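Local coordinates for chitinase (Chromobacterium violaceum, PDB 4TXG), which probably hydrolyses the glycosidic bonds of chitin and binds the polymer through a separate carbohydrate-binding module, at residues D133-A138 with R355-D360; A299-Y304 with R362-T367. All coordinates share one frame; numbering follows the deposited sequence.

Interaction 1. Residues D133-A138 with R355-D360; sequences DVPYCA and RAAAQD
The pyrrolidine ring of P135 leans its CG-CD side on the last turn of the helix that ends at D360. P135 CD lies 3.6 Å from A357 CB, a plain apolar touch, while P135 CG sits 3.6 Å from A357 O, so one alanine meets the ring with both its methyl and its carbonyl. A little further along the helix, the A358 methyl lies beside the loop backbone, with CB 3.6 Å from D133 O. P135 holds its place as the centre of an inverse gamma turn, closed by a bond of 2.8 Å from Y136 N to V134 O. The helix, 338-360, belongs to the outer layer of the GH18 (βα)8 barrel, and the loop is an N-terminal segment that runs along the flank of its last turn before the first barrel strand, 155-161. Behind the turn, V134 CG1 lies over the outer part of one Y136 ring face, 3.6 Å from its plane; the valine also packs on Y363. N118 makes two hydrogen bonds to the loop, with ND2 bonded to D133 OD1 and OD1 taking the N-H of C137, and the disulfide of C137 with C121 fastens the same stretch covalently.

Interaction 2. Residues A299-Y304 with R362-T367; sequences AFLRKY and RYYQIT
L301 and Y364 make the tight half of this contact. The leucine projects from the last turns of helix 287-304 and the tyrosine from just ahead of strand 365-371, and the two side chains lie alongside each other, pointing opposite ways. A single methyl does most of the touching: L301 CD1 approaches the ring obliquely, 3.7 Å from Y364 CD1, and lies 4.0 Å from Y364 CB, so it spans the root of the tyrosine. Further out along the ring, L301 CB is the neighbour of Y364 CE1, at 4.2 Å. In both residues CG stands anti to the carbonyl carbon, beside the backbone N (chi1 -62° for L301 and -59° for Y364), and with these torsions L301 CD1 meets the corner formed by CB, CG and CD1 of Y364.

Toward solvent the fit is looser. R302 is exposed, and its aliphatic part crosses the tyrosine at about a right angle, with R302 CG 3.9 Å from Y364 OH. The guanidinium and ring planes stand 80° apart and do not stack. What links the two polar ends is D360: its OD2 forms a salt bridge with R302 NE and a hydrogen bond with Y364 OH, while R302 NH2 reaches Q359 OE1. One carboxylate oxygen thus serves both groups, and the arginine charge is probably well balanced there.

In the barrel, L301 is also packed against I250 of strand 247-253 and L353 of helix 338-360, and I366 touches L353 too. Strand 365-371 runs parallel to its two neighbours, 308-312 and 391-395, with Q365 and T367 bonded through the backbone to V309, and the contact lies where helices 287-304 and 338-360 meet the wall of strands.

Overall arrangement
Both interactions gather round the end of helix 338-360, their centres about 11 Å apart, and strand 365-371 follows that helix in the chain. Interaction 2 is the more buried: it joins a barrel helix to the approach of a barrel strand through leucine and tyrosine, with charge kept to its outer edge. Interaction 1 is shallower, an N-terminal loop laid on the helix by small apolar groups and backbone, with no hydrogen bond across it. The two meet directly. Polar side chains at the end of 355-360 belong to the same cluster as the arginine of 299-304, and A357 CB packs 3.2 Å from R362 O, where the helix gives way to the residues leading into the strand.

Interaction 1. Residues D133-A138 with R355-D360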
ATOM      1  N   ASP A 133      -7.594  25.891   9.854  1.00 18.24           N
ATOM      2  CA  ASP A 133      -6.287  25.985  10.495  1.00 18.99           C
ATOM      3  C   ASP A 133      -5.811  24.609  10.943  1.00 15.96           C
ATOM      4  O   ASP A 133      -5.791  24.297  12.128  1.00 16.52           O
ATOM      5  CB  ASP A 133      -6.340  26.953  11.677  1.00 27.44           C
ATOM      6  CG  ASP A 133      -4.971  27.252  12.246  1.00 36.10           C
ATOM      7  OD1 ASP A 133      -3.963  26.992  11.546  1.00 34.18           O
ATOM      8  OD2 ASP A 133      -4.905  27.748  13.392  1.00 41.43           O
ATOM      9  N   VAL A 134      -5.436  23.786   9.971  1.00 14.99           N
ATOM     10  CA  VAL A 134      -4.992  22.423  10.242  1.00 13.97           C
ATOM     11  C   VAL A 134      -3.637  22.456  10.934  1.00 13.34           C
ATOM     12  O   VAL A 134      -2.699  23.055  10.414  1.00 15.07           O
ATOM     13  CB  VAL A 134      -4.908  21.623   8.941  1.00 13.08           C
ATOM     14  CG1 VAL A 134      -4.497  20.184   9.209  1.00 12.01           C
ATOM     15  CG2 VAL A 134      -6.241  21.695   8.202  1.00 16.67           C
ATOM     16  N   PRO A 135      -3.529  21.811  12.107  1.00 14.38           N
ATOM     17  CA  PRO A 135      -2.318  21.907  12.937  1.00 13.99           C
ATOM     18  C   PRO A 135      -1.161  21.025  12.456  1.00 12.22           C
ATOM     19  O   PRO A 135      -0.722  20.136  13.181  1.00 10.78           O
ATOM     20  CB  PRO A 135      -2.811  21.449  14.317  1.00 17.92           C
ATOM     21  CG  PRO A 135      -3.912  20.486  14.006  1.00 18.53           C
ATOM     22  CD  PRO A 135      -4.603  21.053  12.780  1.00 15.25           C
ATOM     23  N   TYR A 136      -0.650  21.294  11.260  1.00 12.59           N
ATOM     24  CA  TYR A 136       0.414  20.456  10.690  1.00 12.67           C
ATOM     25  C   TYR A 136       1.679  20.420  11.539  1.00 14.22           C
ATOM     26  O   TYR A 136       2.385  19.421  11.555  1.00 13.26           O
ATOM     27  CB  TYR A 136       0.793  20.937   9.294  1.00 11.09           C
ATOM     28  CG  TYR A 136      -0.267  20.700   8.255  1.00 10.21           C
ATOM     29  CD1 TYR A 136      -0.663  19.406   7.918  1.00 10.50           C
ATOM     30  CD2 TYR A 136      -0.870  21.767   7.609  1.00 14.47           C
ATOM     31  CE1 TYR A 136      -1.636  19.192   6.955  1.00 13.00           C
ATOM     32  CE2 TYR A 136      -1.840  21.558   6.664  1.00 15.66           C
ATOM     33  CZ  TYR A 136      -2.215  20.277   6.337  1.00 14.24           C
ATOM     34  OH  TYR A 136      -3.185  20.098   5.379  1.00 18.44           O
ATOM     35  N   CYS A 137       1.973  21.516  12.229  1.00 16.24           N
ATOM     36  CA  CYS A 137       3.247  21.616  12.928  1.00 16.44           C
ATOM     37  C   CYS A 137       3.281  20.739  14.176  1.00 13.63           C
ATOM     38  O   CYS A 137       4.330  20.562  14.784  1.00 15.62           O
ATOM     39  CB  CYS A 137       3.555  23.073  13.269  1.00 20.57           C
ATOM     40  SG  CYS A 137       4.170  23.981  11.816  1.00 87.65           S
ATOM     41  N   ALA A 138       2.139  20.157  14.521  1.00 12.39           N
ATOM     42  CA  ALA A 138       2.080  19.190  15.614  1.00 18.54           C
ATOM     43  C   ALA A 138       2.751  17.858  15.246  1.00 17.15           C
ATOM     44  O   ALA A 138       3.203  17.124  16.128  1.00 17.77           O
ATOM     45  CB  ALA A 138       0.620  18.949  16.030  1.00 19.33           C
ATOM     46  N   ARG A 355     -11.007  19.303   9.893  1.00  9.52           N
ATOM     47  CA  ARG A 355     -11.826  20.128  10.780  1.00  9.98           C
ATOM     48  C   ARG A 355     -11.722  19.674  12.231  1.00 10.21           C
ATOM     49  O   ARG A 355     -11.623  20.507  13.136  1.00 12.56           O
ATOM     50  CB  ARG A 355     -13.285  20.109  10.336  1.00 10.03           C
ATOM     51  CG  ARG A 355     -13.494  20.755   8.985  1.00 10.46           C
ATOM     52  CD  ARG A 355     -14.951  20.751   8.565  1.00 11.24           C
ATOM     53  NE  ARG A 355     -15.049  21.009   7.132  1.00 12.71           N
ATOM     54  CZ  ARG A 355     -15.050  22.218   6.592  1.00 14.13           C
ATOM     55  NH1 ARG A 355     -15.128  22.353   5.272  1.00 11.60           N
ATOM     56  NH2 ARG A 355     -14.977  23.294   7.371  1.00 16.47           N
ATOM     57  N   ALA A 356     -11.741  18.362  12.454  1.00 10.11           N
ATOM     58  CA  ALA A 356     -11.596  17.813  13.804  1.00 10.23           C
ATOM     59  C   ALA A 356     -10.231  18.178  14.401  1.00 11.59           C
ATOM     60  O   ALA A 356     -10.129  18.513  15.582  1.00 12.55           O
ATOM     61  CB  ALA A 356     -11.784  16.296  13.793  1.00 11.20           C
ATOM     62  N   ALA A 357      -9.189  18.114  13.577  1.00 10.78           N
ATOM     63  CA  ALA A 357      -7.837  18.453  14.017  1.00 11.12           C
ATOM     64  C   ALA A 357      -7.757  19.915  14.455  1.00 13.52           C
ATOM     65  O   ALA A 357      -7.140  20.241  15.466  1.00 11.72           O
ATOM     66  CB  ALA A 357      -6.831  18.174  12.898  1.00  9.80           C
ATOM     67  N   ALA A 358      -8.392  20.793  13.688  1.00 12.16           N
ATOM     68  CA  ALA A 358      -8.398  22.208  14.017  1.00 14.64           C
ATOM     69  C   ALA A 358      -9.138  22.446  15.330  1.00 15.57           C
ATOM     70  O   ALA A 358      -8.729  23.280  16.142  1.00 17.97           O
ATOM     71  CB  ALA A 358      -9.027  23.014  12.889  1.00 13.91           C
ATOM     72  N   GLN A 359     -10.222  21.708  15.539  1.00 13.25           N
ATOM     73  CA  GLN A 359     -10.990  21.831  16.780  1.00 14.84           C
ATOM     74  C   GLN A 359     -10.237  21.267  17.982  1.00 16.19           C
ATOM     75  O   GLN A 359     -10.322  21.818  19.077  1.00 18.11           O
ATOM     76  CB  GLN A 359     -12.342  21.122  16.653  1.00 19.82           C
ATOM     77  CG  GLN A 359     -13.261  21.730  15.607  1.00 29.24           C
ATOM     78  CD  GLN A 359     -14.283  20.742  15.069  1.00 39.72           C
ATOM     79  OE1 GLN A 359     -14.364  19.601  15.525  1.00 44.03           O
ATOM     80  NE2 GLN A 359     -15.068  21.179  14.087  1.00 40.09           N
ATOM     81  N   ASP A 360      -9.509  20.174  17.772  1.00 15.47           N
ATOM     82  CA  ASP A 360      -8.874  19.429  18.862  1.00 15.21           C
ATOM     83  C   ASP A 360      -7.460  19.893  19.173  1.00 18.86           C
ATOM     84  O   ASP A 360      -6.883  19.505  20.192  1.00 21.40           O
ATOM     85  CB  ASP A 360      -8.839  17.933  18.537  1.00 14.83           C
ATOM     86  CG  ASP A 360     -10.221  17.315  18.467  1.00 16.17           C
ATOM     87  OD1 ASP A 360     -11.198  17.993  18.867  1.00 19.34           O
ATOM     88  OD2 ASP A 360     -10.329  16.156  18.001  1.00 14.93           O
TER

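Interaction 2. Residues A299-Y304 with R362-T367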
ATOM      1  N   ALA A 299     -15.135  10.289  15.441  1.00  8.60           N
ATOM      2  CA  ALA A 299     -15.571   9.937  16.791  1.00 10.23           C
ATOM      3  C   ALA A 299     -14.715   8.810  17.365  1.00  8.25           C
ATOM      4  O   ALA A 299     -14.422   8.788  18.566  1.00 10.01           O
ATOM      5  CB  ALA A 299     -17.041   9.534  16.789  1.00  9.94           C
ATOM      6  N   PHE A 300     -14.335   7.870  16.504  1.00  7.56           N
ATOM      7  CA  PHE A 300     -13.525   6.721  16.912  1.00 10.71           C
ATOM      8  C   PHE A 300     -12.123   7.156  17.330  1.00  9.16           C
ATOM      9  O   PHE A 300     -11.617   6.740  18.378  1.00  9.92           O
ATOM     10  CB  PHE A 300     -13.451   5.712  15.764  1.00  9.83           C
ATOM     11  CG  PHE A 300     -12.823   4.399  16.131  1.00 11.77           C
ATOM     12  CD1 PHE A 300     -11.457   4.208  16.023  1.00 13.07           C
ATOM     13  CD2 PHE A 300     -13.620   3.340  16.544  1.00 16.92           C
ATOM     14  CE1 PHE A 300     -10.885   2.970  16.348  1.00 15.03           C
ATOM     15  CE2 PHE A 300     -13.065   2.107  16.859  1.00 18.85           C
ATOM     16  CZ  PHE A 300     -11.701   1.924  16.754  1.00 13.13           C
ATOM     17  N   LEU A 301     -11.493   7.994  16.511  1.00  8.54           N
ATOM     18  CA  LEU A 301     -10.174   8.535  16.853  1.00  9.49           C
ATOM     19  C   LEU A 301     -10.188   9.273  18.197  1.00 12.95           C
ATOM     20  O   LEU A 301      -9.285   9.113  19.025  1.00 12.20           O
ATOM     21  CB  LEU A 301      -9.689   9.489  15.764  1.00 11.91           C
ATOM     22  CG  LEU A 301      -9.487   8.920  14.363  1.00 19.92           C
ATOM     23  CD1 LEU A 301      -8.704   9.888  13.489  1.00 17.10           C
ATOM     24  CD2 LEU A 301      -8.828   7.569  14.396  1.00 21.62           C
ATOM     25  N   ARG A 302     -11.215  10.092  18.401  1.00 11.60           N
ATOM     26  CA  ARG A 302     -11.345  10.847  19.640  1.00 10.87           C
ATOM     27  C   ARG A 302     -11.561   9.937  20.845  1.00 13.74           C
ATOM     28  O   ARG A 302     -11.053  10.205  21.933  1.00 14.47           O
ATOM     29  CB  ARG A 302     -12.499  11.850  19.528  1.00 10.69           C
ATOM     30  CG  ARG A 302     -12.140  13.070  18.713  1.00 11.09           C
ATOM     31  CD  ARG A 302     -13.359  13.890  18.343  1.00 15.16           C
ATOM     32  NE  ARG A 302     -12.983  15.218  17.868  1.00 15.40           N
ATOM     33  CZ  ARG A 302     -13.815  16.072  17.278  1.00 15.84           C
ATOM     34  NH1 ARG A 302     -15.085  15.742  17.075  1.00 14.94           N
ATOM     35  NH2 ARG A 302     -13.376  17.266  16.895  1.00 16.21           N
ATOM     36  N   LYS A 303     -12.315   8.864  20.647  1.00  8.48           N
ATOM     37  CA  LYS A 303     -12.692   7.982  21.750  1.00  9.24           C
ATOM     38  C   LYS A 303     -11.537   7.129  22.251  1.00 12.13           C
ATOM     39  O   LYS A 303     -11.381   6.919  23.465  1.00 11.42           O
ATOM     40  CB  LYS A 303     -13.843   7.066  21.326  1.00 11.47           C
ATOM     41  CG  LYS A 303     -14.346   6.150  22.430  1.00 14.23           C
ATOM     42  CD  LYS A 303     -15.588   5.403  21.969  1.00 15.46           C
ATOM     43  CE  LYS A 303     -16.235   4.617  23.098  1.00 20.10           C
ATOM     44  NZ  LYS A 303     -17.427   3.874  22.579  1.00 24.70           N
ATOM     45  N   TYR A 304     -10.724   6.635  21.322  1.00  8.54           N
ATOM     46  CA  TYR A 304      -9.694   5.659  21.667  1.00  9.30           C
ATOM     47  C   TYR A 304      -8.270   6.188  21.547  1.00 13.66           C
ATOM     48  O   TYR A 304      -7.306   5.456  21.800  1.00 13.09           O
ATOM     49  CB  TYR A 304      -9.864   4.410  20.803  1.00  9.11           C
ATOM     50  CG  TYR A 304     -11.175   3.704  21.077  1.00 10.67           C
ATOM     51  CD1 TYR A 304     -11.434   3.155  22.332  1.00  8.95           C
ATOM     52  CD2 TYR A 304     -12.163   3.610  20.100  1.00 12.03           C
ATOM     53  CE1 TYR A 304     -12.632   2.520  22.608  1.00 11.34           C
ATOM     54  CE2 TYR A 304     -13.367   2.970  20.362  1.00 12.74           C
ATOM     55  CZ  TYR A 304     -13.592   2.423  21.619  1.00 14.06           C
ATOM     56  OH  TYR A 304     -14.779   1.789  21.902  1.00 12.60           O
ATOM     57  N   ARG A 362      -4.819  18.991  17.618  1.00 15.77           N
ATOM     58  CA  ARG A 362      -3.862  17.921  17.371  1.00 18.17           C
ATOM     59  C   ARG A 362      -4.170  17.327  16.004  1.00 15.95           C
ATOM     60  O   ARG A 362      -5.304  17.364  15.556  1.00 16.77           O
ATOM     61  CB  ARG A 362      -3.919  16.857  18.467  1.00 23.81           C
ATOM     62  CG  ARG A 362      -5.168  16.009  18.468  1.00 25.34           C
ATOM     63  CD  ARG A 362      -4.908  14.686  17.783  1.00 31.80           C
ATOM     64  NE  ARG A 362      -4.674  13.594  18.726  1.00 38.33           N
ATOM     65  CZ  ARG A 362      -3.866  12.572  18.471  1.00 40.29           C
ATOM     66  NH1 ARG A 362      -3.700  11.602  19.368  1.00 39.43           N
ATOM     67  NH2 ARG A 362      -3.216  12.530  17.309  1.00 32.62           N
ATOM     68  N   TYR A 363      -3.162  16.788  15.337  1.00 13.51           N
ATOM     69  CA  TYR A 363      -3.331  16.394  13.943  1.00 10.77           C
ATOM     70  C   TYR A 363      -3.778  14.941  13.784  1.00 13.32           C
ATOM     71  O   TYR A 363      -3.357  14.066  14.551  1.00 14.86           O
ATOM     72  CB  TYR A 363      -2.015  16.631  13.195  1.00  9.66           C
ATOM     73  CG  TYR A 363      -2.143  16.421  11.721  1.00 12.38           C
ATOM     74  CD1 TYR A 363      -2.786  17.361  10.931  1.00 11.95           C
ATOM     75  CD2 TYR A 363      -1.649  15.275  11.119  1.00  9.96           C
ATOM     76  CE1 TYR A 363      -2.920  17.174   9.578  1.00 13.74           C
ATOM     77  CE2 TYR A 363      -1.783  15.076   9.763  1.00  8.44           C
ATOM     78  CZ  TYR A 363      -2.413  16.033   9.000  1.00  9.50           C
ATOM     79  OH  TYR A 363      -2.560  15.863   7.647  1.00  8.56           O
ATOM     80  N   TYR A 364      -4.622  14.682  12.784  1.00  9.56           N
ATOM     81  CA  TYR A 364      -5.048  13.317  12.458  1.00  9.42           C
ATOM     82  C   TYR A 364      -4.616  12.944  11.045  1.00  8.28           C
ATOM     83  O   TYR A 364      -4.940  13.640  10.088  1.00 11.21           O
ATOM     84  CB  TYR A 364      -6.571  13.154  12.586  1.00  8.75           C
ATOM     85  CG  TYR A 364      -7.107  13.468  13.968  1.00  9.55           C
ATOM     86  CD1 TYR A 364      -6.838  12.627  15.044  1.00 10.93           C
ATOM     87  CD2 TYR A 364      -7.878  14.600  14.195  1.00 11.23           C
ATOM     88  CE1 TYR A 364      -7.325  12.909  16.316  1.00 13.56           C
ATOM     89  CE2 TYR A 364      -8.369  14.899  15.468  1.00 12.03           C
ATOM     90  CZ  TYR A 364      -8.087  14.049  16.521  1.00 13.61           C
ATOM     91  OH  TYR A 364      -8.573  14.336  17.784  1.00 15.41           O
ATOM     92  N   GLN A 365      -3.887  11.842  10.927  1.00  8.08           N
ATOM     93  CA  GLN A 365      -3.392  11.393   9.630  1.00  7.70           C
ATOM     94  C   GLN A 365      -4.405  10.501   8.909  1.00 11.20           C
ATOM     95  O   GLN A 365      -5.151   9.753   9.537  1.00 10.19           O
ATOM     96  CB  GLN A 365      -2.054  10.649   9.795  1.00 11.84           C
ATOM     97  CG  GLN A 365      -0.854  11.570  10.080  1.00 12.72           C
ATOM     98  CD  GLN A 365       0.470  10.816  10.187  1.00 20.43           C
ATOM     99  OE1 GLN A 365       0.570   9.825  10.910  1.00 20.82           O
ATOM    100  NE2 GLN A 365       1.492  11.285   9.465  1.00 15.17           N
ATOM    101  N   ILE A 366      -4.436  10.599   7.584  1.00  7.73           N
ATOM    102  CA  ILE A 366      -5.119   9.592   6.769  1.00  6.90           C
ATOM    103  C   ILE A 366      -4.096   8.872   5.929  1.00  6.64           C
ATOM    104  O   ILE A 366      -3.345   9.502   5.176  1.00  8.73           O
ATOM    105  CB  ILE A 366      -6.165  10.194   5.835  1.00 11.28           C
ATOM    106  CG1 ILE A 366      -7.120  11.074   6.613  1.00 15.43           C
ATOM    107  CG2 ILE A 366      -6.929   9.076   5.099  1.00 12.58           C
ATOM    108  CD1 ILE A 366      -8.169  11.683   5.748  1.00 17.10           C
ATOM    109  N   THR A 367      -4.048   7.555   6.060  1.00  6.53           N
ATOM    110  CA  THR A 367      -3.173   6.774   5.213  1.00  7.34           C
ATOM    111  C   THR A 367      -4.001   5.722   4.480  1.00  6.14           C
ATOM    112  O   THR A 367      -5.190   5.547   4.749  1.00  6.68           O
ATOM    113  CB  THR A 367      -2.038   6.121   6.031  1.00  7.58           C
ATOM    114  OG1 THR A 367      -2.567   5.122   6.913  1.00  9.81           O
ATOM    115  CG2 THR A 367      -1.321   7.186   6.869  1.00  9.93           C
TER